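Local coordinates for protein alpha-2,3/8-sialyltransferase (Campylobacter jejuni, PDB 1RO7) that transfers sialic acid from CMP-sialic acid to acceptor sugars, probably forming alpha-2,3 and alpha-2,8 linkages, at residues D37-G42 / I232-N237. The protein carries 1 engineered substitution. Sequence-based numbering, arbitrary orientation.
Sequences DKYYLG and IIQEKN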
ATOM      1  N   ASP A  37     -38.953  14.817 -13.415  1.00 39.22           N
ATOM      2  CA  ASP A  37     -40.211  14.294 -13.949  1.00 41.23           C
ATOM      3  C   ASP A  37     -40.191  14.158 -15.470  1.00 41.95           C
ATOM      4  O   ASP A  37     -41.124  13.625 -16.070  1.00 43.21           O
ATOM      5  CB  ASP A  37     -41.382  15.185 -13.522  1.00 43.42           C
ATOM      6  CG  ASP A  37     -41.283  16.588 -14.084  1.00 44.92           C
ATOM      7  OD1 ASP A  37     -42.180  17.407 -13.796  1.00 48.51           O
ATOM      8  OD2 ASP A  37     -40.313  16.873 -14.812  1.00 47.57           O
ATOM      9  N   LYS A  38     -39.123  14.647 -16.089  1.00 42.39           N
ATOM     10  CA  LYS A  38     -38.964  14.569 -17.536  1.00 42.22           C
ATOM     11  C   LYS A  38     -37.487  14.309 -17.805  1.00 41.09           C
ATOM     12  O   LYS A  38     -36.636  14.710 -17.012  1.00 40.74           O
ATOM     13  CB  LYS A  38     -39.365  15.893 -18.192  1.00 43.20           C
ATOM     14  CG  LYS A  38     -40.717  16.423 -17.764  1.00 46.90           C
ATOM     15  CD  LYS A  38     -40.979  17.800 -18.354  1.00 47.70           C
ATOM     16  CE  LYS A  38     -42.321  18.330 -17.892  1.00 49.55           C
ATOM     17  NZ  LYS A  38     -43.410  17.375 -18.235  1.00 51.29           N
ATOM     18  N   TYR A  39     -37.179  13.634 -18.908  1.00 39.45           N
ATOM     19  CA  TYR A  39     -35.786  13.370 -19.241  1.00 39.62           C
ATOM     20  C   TYR A  39     -35.175  14.626 -19.854  1.00 40.00           C
ATOM     21  O   TYR A  39     -34.880  14.674 -21.051  1.00 40.14           O
ATOM     22  CB  TYR A  39     -35.670  12.198 -20.218  1.00 38.92           C
ATOM     23  CG  TYR A  39     -35.918  10.847 -19.584  1.00 39.89           C
ATOM     24  CD1 TYR A  39     -37.082  10.130 -19.854  1.00 40.30           C
ATOM     25  CD2 TYR A  39     -34.980  10.282 -18.716  1.00 38.64           C
ATOM     26  CE1 TYR A  39     -37.309   8.879 -19.281  1.00 40.30           C
ATOM     27  CE2 TYR A  39     -35.197   9.033 -18.136  1.00 40.11           C
ATOM     28  CZ  TYR A  39     -36.363   8.337 -18.424  1.00 41.17           C
ATOM     29  OH  TYR A  39     -36.575   7.093 -17.874  1.00 41.18           O
ATOM     30  N   TYR A  40     -34.990  15.640 -19.015  1.00 39.91           N
ATOM     31  CA  TYR A  40     -34.429  16.913 -19.442  1.00 40.42           C
ATOM     32  C   TYR A  40     -33.126  16.771 -20.210  1.00 39.96           C
ATOM     33  O   TYR A  40     -32.725  17.690 -20.922  1.00 40.04           O
ATOM     34  CB  TYR A  40     -34.216  17.822 -18.230  1.00 41.26           C
ATOM     35  CG  TYR A  40     -35.501  18.202 -17.532  1.00 43.26           C
ATOM     36  CD1 TYR A  40     -36.478  18.955 -18.187  1.00 44.08           C
ATOM     37  CD2 TYR A  40     -35.755  17.786 -16.228  1.00 43.14           C
ATOM     38  CE1 TYR A  40     -37.679  19.281 -17.559  1.00 45.74           C
ATOM     39  CE2 TYR A  40     -36.951  18.104 -15.591  1.00 45.01           C
ATOM     40  CZ  TYR A  40     -37.908  18.849 -16.262  1.00 45.71           C
ATOM     41  OH  TYR A  40     -39.098  19.149 -15.636  1.00 48.22           O
ATOM     42  N   LEU A  41     -32.455  15.631 -20.067  1.00 39.33           N
ATOM     43  CA  LEU A  41     -31.196  15.417 -20.774  1.00 38.31           C
ATOM     44  C   LEU A  41     -31.048  14.003 -21.313  1.00 36.88           C
ATOM     45  O   LEU A  41     -29.938  13.542 -21.586  1.00 37.93           O
ATOM     46  CB  LEU A  41     -30.011  15.757 -19.866  1.00 37.63           C
ATOM     47  CG  LEU A  41     -29.865  17.243 -19.527  1.00 38.90           C
ATOM     48  CD1 LEU A  41     -28.760  17.445 -18.502  1.00 36.63           C
ATOM     49  CD2 LEU A  41     -29.570  18.025 -20.806  1.00 39.06           C
ATOM     50  N   GLY A  42     -32.171  13.316 -21.473  1.00 36.66           N
ATOM     51  CA  GLY A  42     -32.134  11.962 -21.993  1.00 37.16           C
ATOM     52  C   GLY A  42     -31.953  10.911 -20.916  1.00 36.83           C
ATOM     53  O   GLY A  42     -31.706  11.235 -19.752  1.00 35.67           O
ATOM     54  N   ILE A 232     -36.318  17.539 -27.835  1.00 71.13           N
ATOM     55  CA  ILE A 232     -37.492  16.704 -27.571  1.00 70.17           C
ATOM     56  C   ILE A 232     -37.357  16.030 -26.208  1.00 68.84           C
ATOM     57  O   ILE A 232     -36.646  15.036 -26.056  1.00 67.96           O
ATOM     58  CB  ILE A 232     -37.682  15.604 -28.642  1.00 71.05           C
ATOM     59  CG1 ILE A 232     -37.903  16.246 -30.014  1.00 71.88           C
ATOM     60  CG2 ILE A 232     -38.861  14.713 -28.269  1.00 70.92           C
ATOM     61  CD1 ILE A 232     -38.046  15.248 -31.142  1.00 72.58           C
ATOM     62  N   ILE A 233     -38.048  16.581 -25.217  1.00 67.61           N
ATOM     63  CA  ILE A 233     -38.004  16.049 -23.865  1.00 65.93           C
ATOM     64  C   ILE A 233     -39.000  14.910 -23.703  1.00 64.90           C
ATOM     65  O   ILE A 233     -40.198  15.089 -23.920  1.00 64.31           O
ATOM     66  CB  ILE A 233     -38.333  17.141 -22.823  1.00 66.23           C
ATOM     67  CG1 ILE A 233     -37.365  18.318 -22.966  1.00 66.28           C
ATOM     68  CG2 ILE A 233     -38.244  16.566 -21.421  1.00 65.96           C
ATOM     69  CD1 ILE A 233     -37.574  19.148 -24.216  1.00 66.56           C
ATOM     70  N   GLN A 234     -38.500  13.738 -23.326  1.00 63.51           N
ATOM     71  CA  GLN A 234     -39.358  12.581 -23.126  1.00 62.22           C
ATOM     72  C   GLN A 234     -40.014  12.682 -21.756  1.00 61.31           C
ATOM     73  O   GLN A 234     -39.390  13.123 -20.791  1.00 60.68           O
ATOM     74  CB  GLN A 234     -38.549  11.288 -23.205  1.00 62.89           C
ATOM     75  CG  GLN A 234     -39.413  10.042 -23.242  1.00 64.40           C
ATOM     76  CD  GLN A 234     -38.607   8.768 -23.114  1.00 65.32           C
ATOM     77  OE1 GLN A 234     -37.583   8.594 -23.777  1.00 66.13           O
ATOM     78  NE2 GLN A 234     -39.074   7.858 -22.266  1.00 65.57           N
ATOM     79  N   GLU A 235     -41.273  12.273 -21.676  1.00 60.29           N
ATOM     80  CA  GLU A 235     -42.015  12.328 -20.423  1.00 58.97           C
ATOM     81  C   GLU A 235     -41.681  11.112 -19.558  1.00 56.88           C
ATOM     82  O   GLU A 235     -41.187  10.100 -20.062  1.00 55.74           O
ATOM     83  CB  GLU A 235     -43.518  12.353 -20.713  1.00 60.76           C
ATOM     84  CG  GLU A 235     -44.359  12.950 -19.597  1.00 63.14           C
ATOM     85  CD  GLU A 235     -44.467  14.462 -19.693  1.00 64.39           C
ATOM     86  OE1 GLU A 235     -43.424  15.131 -19.853  1.00 64.91           O
ATOM     87  OE2 GLU A 235     -45.600  14.982 -19.606  1.00 65.00           O
ATOM     88  N   LYS A 236     -41.944  11.220 -18.259  1.00 54.01           N
ATOM     89  CA  LYS A 236     -41.695  10.124 -17.326  1.00 51.95           C
ATOM     90  C   LYS A 236     -42.972   9.810 -16.556  1.00 51.60           C
ATOM     91  O   LYS A 236     -43.633  10.709 -16.036  1.00 50.88           O
ATOM     92  CB  LYS A 236     -40.567  10.482 -16.345  1.00 49.91           C
ATOM     93  CG  LYS A 236     -39.186  10.562 -16.990  1.00 47.49           C
ATOM     94  CD  LYS A 236     -38.100  10.973 -15.998  1.00 45.40           C
ATOM     95  CE  LYS A 236     -37.889   9.927 -14.910  1.00 44.80           C
ATOM     96  NZ  LYS A 236     -36.872  10.363 -13.908  1.00 40.94           N
ATOM     97  N   ASN A 237     -43.311   8.526 -16.490  1.00 51.72           N
ATOM     98  CA  ASN A 237     -44.514   8.079 -15.798  1.00 51.62           C
ATOM     99  C   ASN A 237     -44.218   6.926 -14.850  1.00 50.27           C
ATOM    100  O   ASN A 237     -43.462   6.017 -15.191  1.00 50.04           O
ATOM    101  CB  ASN A 237     -45.564   7.643 -16.821  1.00 53.48           C
ATOM    102  CG  ASN A 237     -46.071   8.798 -17.660  1.00 55.77           C
ATOM    103  OD1 ASN A 237     -46.760   9.688 -17.158  1.00 56.93           O
ATOM    104  ND2 ASN A 237     -45.725   8.798 -18.943  1.00 56.63           N
TER
HETATM  105  O   HOH W   1     -35.813  13.515 -23.189  1.00 41.00           O
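A small two-stranded antiparallel sheet, separate from the parallel sheet of the Rossmann-type fold, sets Lys-38 against Glu-235 as a non-hydrogen-bonded pair, with Tyr-39 more loosely paired beside Gln-234. It joins the turn that leads into strand 44-50 to the chain that follows strand 207-210. The pairing is short. Tyr-39 N donates to Gln-234 O at 2.9 Å, with an N-H...O angle of 166°. At the other end of Tyr-39, a water replaces the direct bond: it donates to Tyr-39 O and accepts from Gln-234 N. Tyr-39 is also the centre of an inverse gamma turn, and the chain turns away from 232-237 beyond it. Lys-236 N gives Asp-37 O only a weak bond.

Tyr-39 and Lys-236 make the main side-chain contact. The lysine chain crosses the tyrosine at about a right angle. Its CG sits over one face of the ring as a CH-pi contact, 3.8 Å from the centroid, offset toward the rim and nearest CE1. Lys-236 NZ is hydrogen-bonded to Glu-36 O and Tyr-71 OH. At 5.2 Å from the Tyr-39 centroid, NZ offers the ring at most a weak cation-pi attraction. Tyr-71 also meets the Tyr-39 ring edge-to-face, and Tyr-39 OH is hydrogen-bonded to Glu-70 O. These bonds satisfy both polar ends and fix the ring and the lysine in place.

Lys-38 and Glu-235 run side by side on the other face of the small sheet. Ile-233 CG2 packs tightly on Lys-38 CB at 3.5 Å, and more loosely on Tyr-40 CD1 at 4.4 Å. The glutamate bends at chi2 (86°), which brings its carboxylate back to the lysine. Lys-38 NZ closes a salt bridge of 2.8 Å with Glu-235 OE1, reaching that oxygen from above the carboxylate plane.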